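Local coordinates for protein glutathione-specific gamma-glutamylcyclotransferase (Saccharomyces cerevisiae S288c, PDB 5HWK) that cleaves glutathione specifically, releasing 5-oxo-L-proline and the dipeptide Cys-Gly, and so allows the cell to draw on its glutathione, at residues W40-D45 and A169-E174. Sequence-based numbering, arbitrary orientation.
With PO4 (phosphate ion), chain D.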
loop_
_atom_site.group_PDB
_atom_site.type_symbol
_atom_site.label_atom_id
_atom_site.label_comp_id
_atom_site.label_asym_id
_atom_site.label_seq_id
_atom_site.Cartn_x
_atom_site.Cartn_y
_atom_site.Cartn_z
ATOM N N TRP A 40 7.605 5.480 -3.628
ATOM C CA TRP A 40 8.963 5.170 -4.058
ATOM C C TRP A 40 9.011 4.279 -5.284
ATOM O O TRP A 40 10.053 3.652 -5.548
ATOM C CB TRP A 40 9.764 4.586 -2.908
ATOM C CG TRP A 40 10.029 5.556 -1.811
ATOM C CD1 TRP A 40 9.744 6.909 -1.798
ATOM C CD2 TRP A 40 10.711 5.274 -0.593
ATOM N NE1 TRP A 40 10.171 7.456 -0.609
ATOM C CE2 TRP A 40 10.770 6.475 0.147
ATOM C CE3 TRP A 40 11.234 4.107 -0.031
ATOM C CZ2 TRP A 40 11.337 6.539 1.421
ATOM C CZ3 TRP A 40 11.806 4.178 1.241
ATOM C CH2 TRP A 40 11.854 5.385 1.941
ATOM N N GLN A 41 7.921 4.221 -6.051
ATOM C CA GLN A 41 7.859 3.494 -7.302
ATOM C C GLN A 41 7.597 4.507 -8.416
ATOM O O GLN A 41 6.747 5.386 -8.279
ATOM C CB GLN A 41 6.768 2.434 -7.226
ATOM C CG GLN A 41 6.647 1.580 -8.458
ATOM C CD GLN A 41 7.653 0.430 -8.448
ATOM O OE1 GLN A 41 8.574 0.392 -7.621
ATOM N NE2 GLN A 41 7.458 -0.530 -9.341
ATOM N N SER A 42 8.394 4.481 -9.474
ATOM C CA SER A 42 8.101 5.417 -10.560
ATOM C C SER A 42 7.005 4.879 -11.485
ATOM O O SER A 42 6.790 3.670 -11.571
ATOM C CB SER A 42 9.355 5.670 -11.360
ATOM O OG SER A 42 9.719 4.468 -11.926
ATOM N N SER A 43 6.241 5.802 -12.098
ATOM C CA SER A 43 5.220 5.453 -13.068
ATOM C C SER A 43 5.588 6.118 -14.392
ATOM O O SER A 43 5.781 7.350 -14.458
ATOM C CB SER A 43 3.865 5.945 -12.610
ATOM O OG SER A 43 2.938 5.786 -13.664
ATOM N N THR A 44 5.653 5.319 -15.457
ATOM C CA THR A 44 5.961 5.829 -16.792
ATOM C C THR A 44 4.845 5.643 -17.788
ATOM O O THR A 44 4.969 6.153 -18.896
ATOM C CB THR A 44 7.271 5.239 -17.330
ATOM O OG1 THR A 44 7.123 3.825 -17.404
ATOM C CG2 THR A 44 8.382 5.522 -16.365
ATOM N N ASP A 45 3.744 4.959 -17.421
ATOM C CA ASP A 45 2.643 4.719 -18.347
ATOM C C ASP A 45 1.317 5.248 -17.833
ATOM O O ASP A 45 0.312 5.158 -18.548
ATOM C CB ASP A 45 2.502 3.217 -18.655
ATOM C CG ASP A 45 3.665 2.657 -19.459
ATOM O OD1 ASP A 45 4.293 3.380 -20.284
ATOM O OD2 ASP A 45 3.968 1.453 -19.290
ATOM N N ALA A 169 11.881 0.108 -11.429
ATOM C CA ALA A 169 11.154 1.349 -11.225
ATOM C C ALA A 169 11.276 1.855 -9.788
ATOM O O ALA A 169 10.696 2.881 -9.454
ATOM C CB ALA A 169 9.693 1.165 -11.655
ATOM N N PHE A 170 12.018 1.172 -8.925
ATOM C CA PHE A 170 12.100 1.621 -7.538
ATOM C C PHE A 170 13.004 2.832 -7.467
ATOM O O PHE A 170 14.106 2.822 -8.003
ATOM C CB PHE A 170 12.655 0.495 -6.651
ATOM C CG PHE A 170 12.563 0.750 -5.174
ATOM C CD1 PHE A 170 11.370 0.523 -4.496
ATOM C CD2 PHE A 170 13.658 1.181 -4.456
ATOM C CE1 PHE A 170 11.270 0.709 -3.085
ATOM C CE2 PHE A 170 13.586 1.380 -3.056
ATOM C CZ PHE A 170 12.396 1.139 -2.374
ATOM N N VAL A 171 12.562 3.859 -6.768
ATOM C CA VAL A 171 13.332 5.101 -6.694
ATOM C C VAL A 171 13.678 5.464 -5.259
ATOM O O VAL A 171 14.238 6.532 -5.022
ATOM C CB VAL A 171 12.629 6.283 -7.401
ATOM C CG1 VAL A 171 12.568 6.081 -8.867
ATOM C CG2 VAL A 171 11.236 6.397 -6.966
ATOM N N GLY A 172 13.329 4.618 -4.287
ATOM C CA GLY A 172 13.562 4.970 -2.896
ATOM C C GLY A 172 15.018 4.722 -2.548
ATOM O O GLY A 172 15.776 4.078 -3.304
ATOM N N PRO A 173 15.463 5.235 -1.377
ATOM C CA PRO A 173 14.710 6.144 -0.522
ATOM C C PRO A 173 14.711 7.535 -1.156
ATOM O O PRO A 173 15.614 7.913 -1.909
ATOM C CB PRO A 173 15.511 6.138 0.777
ATOM C CG PRO A 173 16.915 5.932 0.324
ATOM C CD PRO A 173 16.844 5.028 -0.883
ATOM N N GLU A 174 13.664 8.269 -0.892
ATOM C CA GLU A 174 13.545 9.627 -1.357
ATOM C C GLU A 174 12.879 10.411 -0.245
ATOM O O GLU A 174 11.998 9.874 0.431
ATOM C CB GLU A 174 12.647 9.577 -2.587
ATOM C CG GLU A 174 12.807 10.694 -3.544
ATOM C CD GLU A 174 12.115 10.475 -4.889
ATOM O OE1 GLU A 174 10.890 10.333 -4.884
ATOM O OE2 GLU A 174 12.789 10.487 -5.933
HETATM P P PO4 D . 3.603 2.426 -14.559
HETATM O O1 PO4 D . 5.060 2.652 -14.948
HETATM O O2 PO4 D . 3.150 1.043 -14.976
HETATM O O3 PO4 D . 2.721 3.570 -15.080
HETATM O O4 PO4 D . 3.529 2.509 -12.994
#
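Trp-40 turns one indole face to Gly-172 CA, Pro-173 CA and Glu-174 N, tryptophan offering both a broad flat face and an N-H. The CA of Pro-173, reached through a cis peptide bond, makes a CH-pi contact 3.7 Å from the centroid of the six-membered ring. Glycine suits position 172 because a CB there would run into CE3 of Trp-40. At the ring edge lies CZ of Phe-170, while NE1 gives a weak, bent bond to Glu-174 O. With an alanine at Trp-40, Pro-173 CA would probably lose the ring face it packs on, a gap would open beside Gly-172, and Glu-174 O would lose its weak indole donor.

Two backbone bonds, Val-171 N to Trp-40 O (2.8 Å) and Ser-42 N to Ala-169 O (2.8 Å), flank Gln-41 and Phe-170, a non-hydrogen-bonded antiparallel pair forming a single bridge. Ser-42 is short enough for its hydroxyl, turned between its own N and carbonyl carbon (chi1 63°), to reach the same carbonyl: OG meets an in-plane lone pair of Ala-169 O at 3.1 Å.

Gln-41, bent at chi2 (83°), lays its amide beside Ala-169, NE2 lying 3.6 Å from the methyl CB, while OE1 accepts from Asn-167.

The contact thus ties the loop before helix 176-185 to a corner between strands 35-40 and 42-43 of the gamma-glutamylcyclotransferase fold; the Gln-41 side chain lies about 7 Å from that of Glu-115, the probable proton acceptor.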